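Local coordinates for L-arabinose ABC transporter, periplasmic L-arabinose-binding protein (Burkholderia thailandensis, PDB 4KZK) that binds sugars such as beta-D-galactose and probably delivers L-arabinose in the periplasm to an ABC transporter, at residues A[218-221]-A[222-226]; A[270-273]-A[274-277]; A[245-248]-A[249-253]; A[188-191]-A[192-196]. All blocks are in the same frame, centred on the assembly; numbering follows the deposited sequence.

Overall arrangement
All four contacts are i to i+3 or i+4 packings within helices that flank strands 170-175, 203-207, 233-236, 260-264 and 283-288 of the mixed sheet. Interactions 1 and 3 lie on helices that pack together, their centres 9 Å apart. Interaction 3 is tied to interaction 2 by a salt bridge from Arg248 NH2 to Glu274 OE2, 2.8 Å long. Interaction 4 stands apart, its centre 21 to 25 Å from the others. Interaction 2 comes near the sugar: the side chain of Val270 is about 8 Å from the bound galactose. Gly245 of interaction 3 and the side chain of Ala189 in interaction 4 are each about 13 Å from it.

Interaction 1 of 4, residues A[218-221]-A[222-226]; sequences NAAN and IAFTK
Residues 218-221 and 222-226 form the last turns of helix 213-226, where the amides of Ile222, Ala223, Phe224 and Thr225 each bond to the carbonyl four residues back; the bond from Phe224 N to Ala220 O is the shortest, 2.8 Å with an N-H...O angle of 166°. Phe224 also lies back beside that residue with its side chain. Its CG is anti to its own carbonyl carbon (chi1 -69°), which brings Phe224 CE2 to 3.9 Å from Ala220 CB and Phe224 CD2 to 3.2 Å from Ala220 O, with that oxygen oblique to the ring. In this periplasmic-binding-protein fold the helix packs on the sheet: Ala220, Ala223 and Phe224 touch Leu172 of strand 170-175, and the Phe224 ring meets Trp233 edge-to-face. Further along, Asn221 O is gripped twice by Thr225. Thr225 N donates to Asn221 O at 3.1 Å and Thr225 OG1 to the same Asn221 O at 2.9 Å, the two donors reaching the oxygen from opposite faces of the carbonyl plane. The hydroxyl can do this because OG1 lies beside the backbone N (chi1 -59°), turned back along the helix. Ile222 likewise runs back toward the preceding turn, with CG1 3.5 Å from Asn218 O.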
ATOM      1  N   ASN A 218     -11.250 -13.833  -1.772  1.00 13.14           N
ATOM      2  CA  ASN A 218     -11.985 -14.470  -2.870  1.00 14.06           C
ATOM      3  C   ASN A 218     -11.100 -14.902  -4.021  1.00 14.06           C
ATOM      4  O   ASN A 218     -11.259 -15.987  -4.563  1.00 14.54           O
ATOM      5  CB  ASN A 218     -13.108 -13.559  -3.380  1.00 14.78           C
ATOM      6  CG  ASN A 218     -14.191 -13.344  -2.347  1.00 15.55           C
ATOM      7  OD1 ASN A 218     -14.392 -14.166  -1.455  1.00 16.81           O
ATOM      8  ND2 ASN A 218     -14.880 -12.246  -2.458  1.00 15.85           N
ATOM      9  N   ALA A 219     -10.172 -14.053  -4.427  1.00 13.26           N
ATOM     10  CA  ALA A 219      -9.282 -14.423  -5.515  1.00 13.25           C
ATOM     11  C   ALA A 219      -8.376 -15.593  -5.150  1.00 13.40           C
ATOM     12  O   ALA A 219      -8.112 -16.456  -5.969  1.00 13.54           O
ATOM     13  CB  ALA A 219      -8.465 -13.228  -5.946  1.00 12.73           C
ATOM     14  N   ALA A 220      -7.891 -15.624  -3.914  1.00 12.95           N
ATOM     15  CA  ALA A 220      -6.995 -16.714  -3.493  1.00 13.50           C
ATOM     16  C   ALA A 220      -7.724 -18.050  -3.508  1.00 14.56           C
ATOM     17  O   ALA A 220      -7.176 -19.042  -3.981  1.00 15.14           O
ATOM     18  CB  ALA A 220      -6.389 -16.434  -2.125  1.00 13.02           C
ATOM     19  N   ASN A 221      -8.960 -18.066  -3.016  1.00 15.43           N
ATOM     20  CA  ASN A 221      -9.738 -19.293  -2.969  1.00 16.87           C
ATOM     21  C   ASN A 221      -9.965 -19.860  -4.364  1.00 17.50           C
ATOM     22  O   ASN A 221      -9.890 -21.075  -4.553  1.00 18.51           O
ATOM     23  CB  ASN A 221     -11.058 -19.079  -2.237  1.00 17.85           C
ATOM     24  CG  ASN A 221     -10.925 -19.311  -0.747  1.00 18.56           C
ATOM     25  OD1 ASN A 221     -10.185 -20.202  -0.321  1.00 20.12           O
ATOM     26  ND2 ASN A 221     -11.632 -18.521   0.052  1.00 19.35           N
ATOM     27  N   ILE A 222     -10.205 -18.981  -5.334  1.00 17.53           N
ATOM     28  CA  ILE A 222     -10.350 -19.422  -6.719  1.00 18.17           C
ATOM     29  C   ILE A 222      -9.063 -20.094  -7.205  1.00 18.75           C
ATOM     30  O   ILE A 222      -9.099 -21.147  -7.846  1.00 19.69           O
ATOM     31  CB  ILE A 222     -10.751 -18.261  -7.661  1.00 18.30           C
ATOM     32  CG1 ILE A 222     -12.195 -17.844  -7.371  1.00 18.73           C
ATOM     33  CG2 ILE A 222     -10.586 -18.663  -9.131  1.00 18.72           C
ATOM     34  CD1 ILE A 222     -12.663 -16.595  -8.089  1.00 18.92           C
ATOM     35  N   ALA A 223      -7.926 -19.496  -6.878  1.00 17.71           N
ATOM     36  CA  ALA A 223      -6.636 -20.024  -7.304  1.00 18.05           C
ATOM     37  C   ALA A 223      -6.297 -21.349  -6.623  1.00 18.67           C
ATOM     38  O   ALA A 223      -5.792 -22.276  -7.268  1.00 19.30           O
ATOM     39  CB  ALA A 223      -5.542 -19.005  -7.018  1.00 17.34           C
ATOM     40  N   PHE A 224      -6.524 -21.431  -5.310  1.00 18.74           N
ATOM     41  CA  PHE A 224      -6.219 -22.675  -4.589  1.00 19.80           C
ATOM     42  C   PHE A 224      -7.036 -23.831  -5.133  1.00 21.22           C
ATOM     43  O   PHE A 224      -6.528 -24.946  -5.283  1.00 21.48           O
ATOM     44  CB  PHE A 224      -6.478 -22.534  -3.093  1.00 19.61           C
ATOM     45  CG  PHE A 224      -5.524 -21.616  -2.383  1.00 18.40           C
ATOM     46  CD1 PHE A 224      -4.153 -21.707  -2.604  1.00 18.29           C
ATOM     47  CD2 PHE A 224      -5.989 -20.673  -1.458  1.00 18.08           C
ATOM     48  CE1 PHE A 224      -3.268 -20.869  -1.952  1.00 17.71           C
ATOM     49  CE2 PHE A 224      -5.094 -19.831  -0.798  1.00 17.44           C
ATOM     50  CZ  PHE A 224      -3.731 -19.937  -1.047  1.00 17.70           C
ATOM     51  N   THR A 225      -8.299 -23.583  -5.437  1.00 22.05           N
ATOM     52  CA  THR A 225      -9.138 -24.632  -6.019  1.00 23.34           C
ATOM     53  C   THR A 225      -8.578 -25.190  -7.329  1.00 24.34           C
ATOM     54  O   THR A 225      -8.639 -26.400  -7.553  1.00 24.84           O
ATOM     55  CB  THR A 225     -10.570 -24.130  -6.253  1.00 23.79           C
ATOM     56  OG1 THR A 225     -11.110 -23.704  -5.004  1.00 23.77           O
ATOM     57  CG2 THR A 225     -11.470 -25.228  -6.823  1.00 25.00           C
ATOM     58  N   LYS A 226      -8.052 -24.326  -8.195  1.00 24.28           N
ATOM     59  CA  LYS A 226      -7.478 -24.789  -9.468  1.00 25.37           C
ATOM     60  C   LYS A 226      -6.115 -25.445  -9.354  1.00 25.23           C
ATOM     61  O   LYS A 226      -5.728 -26.188 -10.248  1.00 25.77           O
ATOM     62  CB  LYS A 226      -7.343 -23.635 -10.458  1.00 26.28           C
ATOM     63  CG  LYS A 226      -8.666 -23.001 -10.796  1.00 27.95           C
ATOM     64  CD  LYS A 226      -8.594 -22.115 -12.031  1.00 29.58           C
ATOM     65  CE  LYS A 226      -9.888 -21.327 -12.162  1.00 30.78           C
ATOM     66  NZ  LYS A 226      -9.823 -20.246 -13.186  1.00 31.77           N
TER

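Interaction 2 of 4, residues A[270-273]-A[274-277]; sequences VALN and EFAK
Across residues 270-273 and 274-277, at the end of helix 269-276, the i to i+4 backbone bonds are uneven: Phe275 N to Ala271 O is 3.0 Å with an N-H...O angle of 155°, Ala276 N to Leu272 O is equally short but bent to 136°, and Glu274 N to Val270 O is weak. Phe275 has its ring folded back along the helix, CG beside its own backbone N (chi1 -64°). Ala271 O therefore sits over one ring face, 3.3 Å above the plane and offset toward the rim, while Phe275 CE2 meets Ala271 CB at 4.1 Å. Leu272 crosses this ring obliquely, its CD2 touching CD2 of Phe275. The helix belongs to the beta-alpha-beta unit of strand 260-264, helix 269-276 and strand 283-288, and Ala271 packs on Phe283 and Ser286 of the second strand. On another side of the helix the buried Glu274 bends at chi2, and a water donates to both its OE2 (2.7 Å) and Val270 O (3.0 Å). Lys277 passes Asn273 O with CG at 3.4 Å and forms a salt bridge from NZ to Glu274 OE2 (3.0 Å), meeting the oxygen from above the carboxylate plane. The same OE2 is paired with Arg248 of helix 240-252, and OE1 is hydrogen-bonded to Thr281 OG1, so several partners fix the rotation of the carboxylate.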
ATOM      1  N   VAL A 270      -2.193  -4.352  10.337  1.00  8.82           N
ATOM      2  CA  VAL A 270      -2.556  -5.666   9.819  1.00  8.50           C
ATOM      3  C   VAL A 270      -1.384  -6.649   9.983  1.00  8.46           C
ATOM      4  O   VAL A 270      -1.575  -7.786  10.393  1.00  8.73           O
ATOM      5  CB  VAL A 270      -3.011  -5.599   8.348  1.00  8.13           C
ATOM      6  CG1 VAL A 270      -3.240  -6.986   7.784  1.00  8.14           C
ATOM      7  CG2 VAL A 270      -4.265  -4.740   8.189  1.00  8.43           C
ATOM      8  N   ALA A 271      -0.161  -6.184   9.734  1.00  8.18           N
ATOM      9  CA  ALA A 271       1.031  -7.013   9.932  1.00  8.31           C
ATOM     10  C   ALA A 271       1.181  -7.303  11.412  1.00  9.03           C
ATOM     11  O   ALA A 271       1.417  -8.442  11.839  1.00  8.96           O
ATOM     12  CB  ALA A 271       2.264  -6.289   9.418  1.00  8.13           C
ATOM     13  N   LEU A 272       1.041  -6.262  12.218  1.00  9.48           N
ATOM     14  CA  LEU A 272       1.261  -6.399  13.653  1.00 10.55           C
ATOM     15  C   LEU A 272       0.242  -7.343  14.286  1.00 10.77           C
ATOM     16  O   LEU A 272       0.558  -8.062  15.234  1.00 11.33           O
ATOM     17  CB  LEU A 272       1.212  -5.045  14.347  1.00 11.38           C
ATOM     18  CG  LEU A 272       2.163  -3.960  13.831  1.00 11.90           C
ATOM     19  CD1 LEU A 272       2.175  -2.822  14.838  1.00 12.72           C
ATOM     20  CD2 LEU A 272       3.554  -4.512  13.566  1.00 12.13           C
ATOM     21  N   ASN A 273      -0.988  -7.353  13.784  1.00 10.64           N
ATOM     22  CA  ASN A 273      -1.997  -8.289  14.304  1.00 11.44           C
ATOM     23  C   ASN A 273      -1.575  -9.724  14.033  1.00 11.05           C
ATOM     24  O   ASN A 273      -1.736 -10.589  14.885  1.00 11.70           O
ATOM     25  CB  ASN A 273      -3.361  -8.044  13.660  1.00 12.01           C
ATOM     26  CG  ASN A 273      -4.061  -6.813  14.190  1.00 13.18           C
ATOM     27  OD1 ASN A 273      -3.700  -6.285  15.243  1.00 14.97           O
ATOM     28  ND2 ASN A 273      -5.081  -6.360  13.483  1.00 13.52           N
ATOM     29  N   GLU A 274      -1.032  -9.995  12.847  1.00 10.32           N
ATOM     30  CA  GLU A 274      -0.523 -11.351  12.571  1.00 10.29           C
ATOM     31  C   GLU A 274       0.661 -11.699  13.442  1.00 10.72           C
ATOM     32  O   GLU A 274       0.745 -12.824  13.926  1.00 11.37           O
ATOM     33  CB  GLU A 274      -0.104 -11.524  11.121  1.00  9.76           C
ATOM     34  CG  GLU A 274      -1.258 -11.333  10.142  1.00  9.66           C
ATOM     35  CD  GLU A 274      -2.360 -12.358  10.312  1.00 10.28           C
ATOM     36  OE1 GLU A 274      -2.079 -13.556  10.382  1.00 10.92           O
ATOM     37  OE2 GLU A 274      -3.537 -11.963  10.400  1.00 10.79           O
ATOM     38  N   PHE A 275       1.568 -10.752  13.670  1.00 10.81           N
ATOM     39  CA  PHE A 275       2.771 -11.017  14.465  1.00 11.25           C
ATOM     40  C   PHE A 275       2.465 -11.263  15.960  1.00 12.51           C
ATOM     41  O   PHE A 275       3.218 -11.974  16.643  1.00 13.27           O
ATOM     42  CB  PHE A 275       3.748  -9.837  14.377  1.00 11.04           C
ATOM     43  CG  PHE A 275       4.319  -9.569  13.003  1.00 10.35           C
ATOM     44  CD1 PHE A 275       4.365 -10.542  12.010  1.00 10.22           C
ATOM     45  CD2 PHE A 275       4.835  -8.314  12.705  1.00 10.14           C
ATOM     46  CE1 PHE A 275       4.916 -10.267  10.760  1.00  9.74           C
ATOM     47  CE2 PHE A 275       5.387  -8.045  11.470  1.00  9.94           C
ATOM     48  CZ  PHE A 275       5.430  -9.019  10.483  1.00  9.70           C
ATOM     49  N   ALA A 276       1.364 -10.702  16.443  1.00 13.38           N
ATOM     50  CA  ALA A 276       1.003 -10.823  17.848  1.00 15.26           C
ATOM     51  C   ALA A 276       0.249 -12.121  18.149  1.00 16.83           C
ATOM     52  O   ALA A 276       0.057 -12.454  19.315  1.00 19.17           O
ATOM     53  CB  ALA A 276       0.183  -9.632  18.268  1.00 15.26           C
ATOM     54  N   LYS A 277      -0.173 -12.868  17.129  1.00 17.50           N
ATOM     55  CA  LYS A 277      -0.981 -14.065  17.410  1.00 19.13           C
ATOM     56  C   LYS A 277      -0.179 -15.112  18.172  1.00 20.79           C
ATOM     57  O   LYS A 277       1.002 -15.295  17.895  1.00 20.04           O
ATOM     58  CB  LYS A 277      -1.570 -14.633  16.149  1.00 19.17           C
ATOM     59  CG  LYS A 277      -2.675 -13.733  15.665  1.00 19.28           C
ATOM     60  CD  LYS A 277      -3.323 -14.215  14.408  1.00 19.50           C
ATOM     61  CE  LYS A 277      -4.422 -13.242  14.022  1.00 19.69           C
ATOM     62  NZ  LYS A 277      -4.803 -13.456  12.623  1.00 19.43           N
TER
HETATM   63  O   HOH W   1      -4.152  -9.301  10.395  1.00 13.76           O

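Interaction 3 of 4, residues A[245-248]-A[249-253]; sequences GAVR and AGEGR
Glu251 reaches back along helix 240-252 to Arg248, one turn earlier, and the arginine chain bends to receive it. From CB, which lies beside the arginine's own following peptide, the chain goes on to CG, next to its backbone N; bends at chi2 and chi3 (97°) then turn it so that Arg248 CD comes within 3.6 Å of Glu251 OE1. From there the guanidinium presents its NE side: Arg248 NE donates to Glu251 OE1 at 2.8 Å, and Arg248 NH1 donates to Glu251 OE2 at 3.0 Å. This is a side-on, bidentate salt bridge with nearly straight N-H...O lines, 167° and 170°. Both oxygens lie close to the guanidinium plane, yet the carboxylate is rotated against it: NE meets OE1 from well above the carboxylate plane, whereas NH1 comes to OE2 on its syn side. Glu251 supplies its part with a chain extended beyond CG, Glu251 CG passing 3.3 Å from Val247 O and Glu251 OE2 lying 3.6 Å from Val247 CG1. At the tip, NH2 of Arg248 lies beside helix 269-276. Elsewhere on the helix, Ala246 touches Leu172 and Leu174 of strand 170-175, and Ala249 packs against Ala220 and Asn221 of helix 213-226. Helix 240-252 itself connects strand 233-236 to strand 260-264 in a beta-alpha-beta unit.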
ATOM      1  N   GLY A 245      -5.509 -11.650   3.183  1.00  9.05           N
ATOM      2  CA  GLY A 245      -6.630 -12.349   2.561  1.00  9.69           C
ATOM      3  C   GLY A 245      -6.259 -13.718   2.020  1.00 10.07           C
ATOM      4  O   GLY A 245      -7.004 -14.700   2.200  1.00 10.94           O
ATOM      5  N   ALA A 246      -5.095 -13.811   1.377  1.00  9.87           N
ATOM      6  CA  ALA A 246      -4.598 -15.087   0.868  1.00 10.46           C
ATOM      7  C   ALA A 246      -4.229 -16.047   2.007  1.00 10.78           C
ATOM      8  O   ALA A 246      -4.425 -17.271   1.913  1.00 11.61           O
ATOM      9  CB  ALA A 246      -3.409 -14.874  -0.071  1.00 10.47           C
ATOM     10  N   VAL A 247      -3.675 -15.508   3.086  1.00 10.14           N
ATOM     11  CA  VAL A 247      -3.305 -16.328   4.230  1.00 10.36           C
ATOM     12  C   VAL A 247      -4.583 -16.939   4.846  1.00 10.83           C
ATOM     13  O   VAL A 247      -4.640 -18.142   5.136  1.00 11.63           O
ATOM     14  CB  VAL A 247      -2.472 -15.538   5.266  1.00 10.00           C
ATOM     15  CG1 VAL A 247      -2.247 -16.328   6.563  1.00 10.46           C
ATOM     16  CG2 VAL A 247      -1.122 -15.127   4.662  1.00  9.52           C
ATOM     17  N   ARG A 248      -5.621 -16.123   5.026  1.00 10.79           N
ATOM     18  CA  ARG A 248      -6.889 -16.632   5.537  1.00 11.36           C
ATOM     19  C   ARG A 248      -7.502 -17.672   4.604  1.00 12.00           C
ATOM     20  O   ARG A 248      -8.035 -18.682   5.065  1.00 12.60           O
ATOM     21  CB  ARG A 248      -7.907 -15.506   5.742  1.00 11.11           C
ATOM     22  CG  ARG A 248      -7.578 -14.558   6.882  1.00 10.66           C
ATOM     23  CD  ARG A 248      -7.659 -15.220   8.255  1.00 11.16           C
ATOM     24  NE  ARG A 248      -6.349 -15.647   8.730  1.00 11.00           N
ATOM     25  CZ  ARG A 248      -5.418 -14.812   9.195  1.00 10.39           C
ATOM     26  NH1 ARG A 248      -4.236 -15.271   9.560  1.00 10.39           N
ATOM     27  NH2 ARG A 248      -5.637 -13.507   9.273  1.00 10.11           N
ATOM     28  N   ALA A 249      -7.459 -17.416   3.302  1.00 12.11           N
ATOM     29  CA  ALA A 249      -8.008 -18.379   2.350  1.00 13.21           C
ATOM     30  C   ALA A 249      -7.261 -19.708   2.454  1.00 13.80           C
ATOM     31  O   ALA A 249      -7.887 -20.778   2.555  1.00 15.12           O
ATOM     32  CB  ALA A 249      -7.955 -17.818   0.946  1.00 13.00           C
ATOM     33  N   GLY A 250      -5.929 -19.649   2.522  1.00 13.62           N
ATOM     34  CA  GLY A 250      -5.127 -20.861   2.648  1.00 14.15           C
ATOM     35  C   GLY A 250      -5.502 -21.643   3.886  1.00 15.09           C
ATOM     36  O   GLY A 250      -5.638 -22.860   3.853  1.00 15.93           O
ATOM     37  N   GLU A 251      -5.654 -20.949   5.005  1.00 14.94           N
ATOM     38  CA  GLU A 251      -6.003 -21.615   6.248  1.00 16.01           C
ATOM     39  C   GLU A 251      -7.298 -22.420   6.113  1.00 17.47           C
ATOM     40  O   GLU A 251      -7.401 -23.565   6.611  1.00 18.81           O
ATOM     41  CB  GLU A 251      -6.108 -20.606   7.388  1.00 15.37           C
ATOM     42  CG  GLU A 251      -4.763 -20.013   7.798  1.00 14.58           C
ATOM     43  CD  GLU A 251      -4.911 -18.783   8.669  1.00 14.22           C
ATOM     44  OE1 GLU A 251      -6.061 -18.378   8.940  1.00 14.70           O
ATOM     45  OE2 GLU A 251      -3.883 -18.231   9.088  1.00 13.23           O
ATOM     46  N   GLY A 252      -8.276 -21.836   5.424  1.00 18.08           N
ATOM     47  CA  GLY A 252      -9.556 -22.496   5.172  1.00 19.95           C
ATOM     48  C   GLY A 252      -9.448 -23.756   4.324  1.00 21.55           C
ATOM     49  O   GLY A 252     -10.347 -24.588   4.343  1.00 22.60           O
ATOM     50  N   ARG A 253      -8.350 -23.881   3.578  1.00 22.56           N
ATOM     51  CA  ARG A 253      -8.085 -25.048   2.725  1.00 24.19           C
ATOM     52  C   ARG A 253      -6.967 -25.976   3.206  1.00 23.74           C
ATOM     53  O   ARG A 253      -6.411 -26.738   2.404  1.00 24.66           O
ATOM     54  CB  ARG A 253      -7.657 -24.564   1.356  1.00 25.28           C
ATOM     55  CG  ARG A 253      -8.534 -23.510   0.747  1.00 27.12           C
ATOM     56  CD  ARG A 253      -8.214 -23.485  -0.717  1.00 28.71           C
ATOM     57  NE  ARG A 253      -8.916 -24.542  -1.439  1.00 31.97           N
ATOM     58  CZ  ARG A 253     -10.060 -24.363  -2.095  1.00 33.02           C
ATOM     59  NH1 ARG A 253     -10.623 -25.383  -2.724  1.00 34.46           N
ATOM     60  NH2 ARG A 253     -10.632 -23.158  -2.136  1.00 33.38           N
TER

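Interaction 4 of 4, residues A[188-191]-A[192-196]; sequences GAVD and ALKAA
Lys194 lies alongside Asp191 and across Val190 on helix 180-195, the connecting helix of the beta-alpha-beta unit that links strands 170-175 and 203-207 in this periplasmic-binding-protein fold. The lysine leaves the backbone with CG anti to its carbonyl carbon (chi1 -70°), which carries Lys194 CG past Val190 O at 3.5 Å, the same oxygen that accepts the hydrogen bond from Lys194 N at 2.9 Å. It continues extended through chi2 and then bends at chi3 (-58°), which draws Lys194 CE back to 4.1 Å from Val190 CG1. That methyl meets CE at an angle to the lysine chain. Asp191 runs beside the lysine and points the same way: Lys194 CE lies 4.1 Å from Asp191 OD1, and Lys194 NZ comes no nearer to that oxygen, at 4.3 Å. The charges are opposite but at this distance stop short of a salt bridge. The aspartate's strongest polar partner lies on another helix: OD2 is hydrogen-bonded to Tyr145 OH of helix 144-161, which helps to set the carboxylate's orientation.

Leu193 turns to a different side of the helix. With CG anti to its own carbonyl carbon (chi1 -74°), the branch point Leu193 CG comes within 3.3 Å of Ala189 O, and CD1 stays close to that oxygen. This leucine, together with Ala189 and Val190, packs on Phe236 of strand 233-236. Between the two charged ends a single water closes the gap, donating to Asp191 OD1 at 2.8 Å and accepting from Lys194 NZ at 2.9 Å.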
ATOM      1  N   GLY A 188       7.764  -6.869  -9.081  1.00 11.29           N
ATOM      2  CA  GLY A 188       9.042  -6.970  -8.383  1.00 11.27           C
ATOM      3  C   GLY A 188       9.160  -8.247  -7.592  1.00 10.99           C
ATOM      4  O   GLY A 188      10.201  -8.922  -7.609  1.00 11.36           O
ATOM      5  N   ALA A 189       8.087  -8.607  -6.886  1.00 10.36           N
ATOM      6  CA  ALA A 189       8.105  -9.829  -6.093  1.00 10.22           C
ATOM      7  C   ALA A 189       8.289 -11.060  -6.981  1.00 10.74           C
ATOM      8  O   ALA A 189       9.108 -11.946  -6.697  1.00 10.91           O
ATOM      9  CB  ALA A 189       6.827  -9.941  -5.260  1.00  9.71           C
ATOM     10  N   VAL A 190       7.535 -11.127  -8.069  1.00 11.03           N
ATOM     11  CA  VAL A 190       7.686 -12.254  -8.985  1.00 11.91           C
ATOM     12  C   VAL A 190       9.111 -12.324  -9.557  1.00 12.58           C
ATOM     13  O   VAL A 190       9.702 -13.398  -9.642  1.00 13.14           O
ATOM     14  CB  VAL A 190       6.650 -12.213 -10.141  1.00 12.29           C
ATOM     15  CG1 VAL A 190       6.983 -13.252 -11.217  1.00 13.18           C
ATOM     16  CG2 VAL A 190       5.245 -12.455  -9.618  1.00 11.96           C
ATOM     17  N   ASP A 191       9.648 -11.176  -9.960  1.00 12.82           N
ATOM     18  CA  ASP A 191      10.971 -11.136 -10.583  1.00 13.65           C
ATOM     19  C   ASP A 191      12.020 -11.606  -9.590  1.00 13.56           C
ATOM     20  O   ASP A 191      12.912 -12.382  -9.932  1.00 14.21           O
ATOM     21  CB  ASP A 191      11.305  -9.716 -11.085  1.00 14.20           C
ATOM     22  CG  ASP A 191      10.538  -9.320 -12.343  1.00 14.62           C
ATOM     23  OD1 ASP A 191       9.796 -10.158 -12.905  1.00 14.79           O
ATOM     24  OD2 ASP A 191      10.686  -8.158 -12.794  1.00 14.82           O
ATOM     25  N   ALA A 192      11.927 -11.144  -8.346  1.00 12.66           N
ATOM     26  CA  ALA A 192      12.868 -11.603  -7.319  1.00 12.77           C
ATOM     27  C   ALA A 192      12.743 -13.116  -7.073  1.00 13.09           C
ATOM     28  O   ALA A 192      13.738 -13.807  -6.867  1.00 13.93           O
ATOM     29  CB  ALA A 192      12.680 -10.816  -6.016  1.00 12.23           C
ATOM     30  N   LEU A 193      11.522 -13.637  -7.105  1.00 13.10           N
ATOM     31  CA  LEU A 193      11.321 -15.066  -6.876  1.00 13.53           C
ATOM     32  C   LEU A 193      11.877 -15.908  -8.045  1.00 14.96           C
ATOM     33  O   LEU A 193      12.530 -16.935  -7.827  1.00 15.49           O
ATOM     34  CB  LEU A 193       9.844 -15.379  -6.610  1.00 12.90           C
ATOM     35  CG  LEU A 193       9.356 -14.943  -5.227  1.00 12.24           C
ATOM     36  CD1 LEU A 193       7.850 -14.890  -5.198  1.00 11.83           C
ATOM     37  CD2 LEU A 193       9.863 -15.860  -4.129  1.00 12.43           C
ATOM     38  N   LYS A 194      11.632 -15.474  -9.274  1.00 15.91           N
ATOM     39  CA  LYS A 194      12.197 -16.184 -10.422  1.00 17.77           C
ATOM     40  C   LYS A 194      13.724 -16.171 -10.383  1.00 18.74           C
ATOM     41  O   LYS A 194      14.351 -17.172 -10.713  1.00 20.00           O
ATOM     42  CB  LYS A 194      11.679 -15.605 -11.718  1.00 18.77           C
ATOM     43  CG  LYS A 194      10.208 -15.917 -11.949  1.00 19.31           C
ATOM     44  CD  LYS A 194       9.789 -15.631 -13.389  1.00 20.88           C
ATOM     45  CE  LYS A 194      10.036 -14.188 -13.799  1.00 21.96           C
ATOM     46  NZ  LYS A 194       9.424 -13.878 -15.108  1.00 23.32           N
ATOM     47  N   ALA A 195      14.303 -15.059  -9.938  1.00 18.71           N
ATOM     48  CA  ALA A 195      15.776 -14.923  -9.802  1.00 19.89           C
ATOM     49  C   ALA A 195      16.349 -15.860  -8.746  1.00 20.20           C
ATOM     50  O   ALA A 195      17.551 -16.149  -8.746  1.00 22.59           O
ATOM     51  CB  ALA A 195      16.136 -13.478  -9.469  1.00 19.62           C
ATOM     52  N   ALA A 196      15.478 -16.336  -7.854  1.00 19.27           N
ATOM     53  CA  ALA A 196      15.847 -17.225  -6.765  1.00 19.03           C
ATOM     54  C   ALA A 196      15.487 -18.669  -7.064  1.00 19.20           C
ATOM     55  O   ALA A 196      15.594 -19.533  -6.195  1.00 19.62           O
ATOM     56  CB  ALA A 196      15.139 -16.773  -5.489  1.00 18.22           C
TER
HETATM   57  O   HOH W   2      10.208 -11.161 -15.465  1.00 30.47           O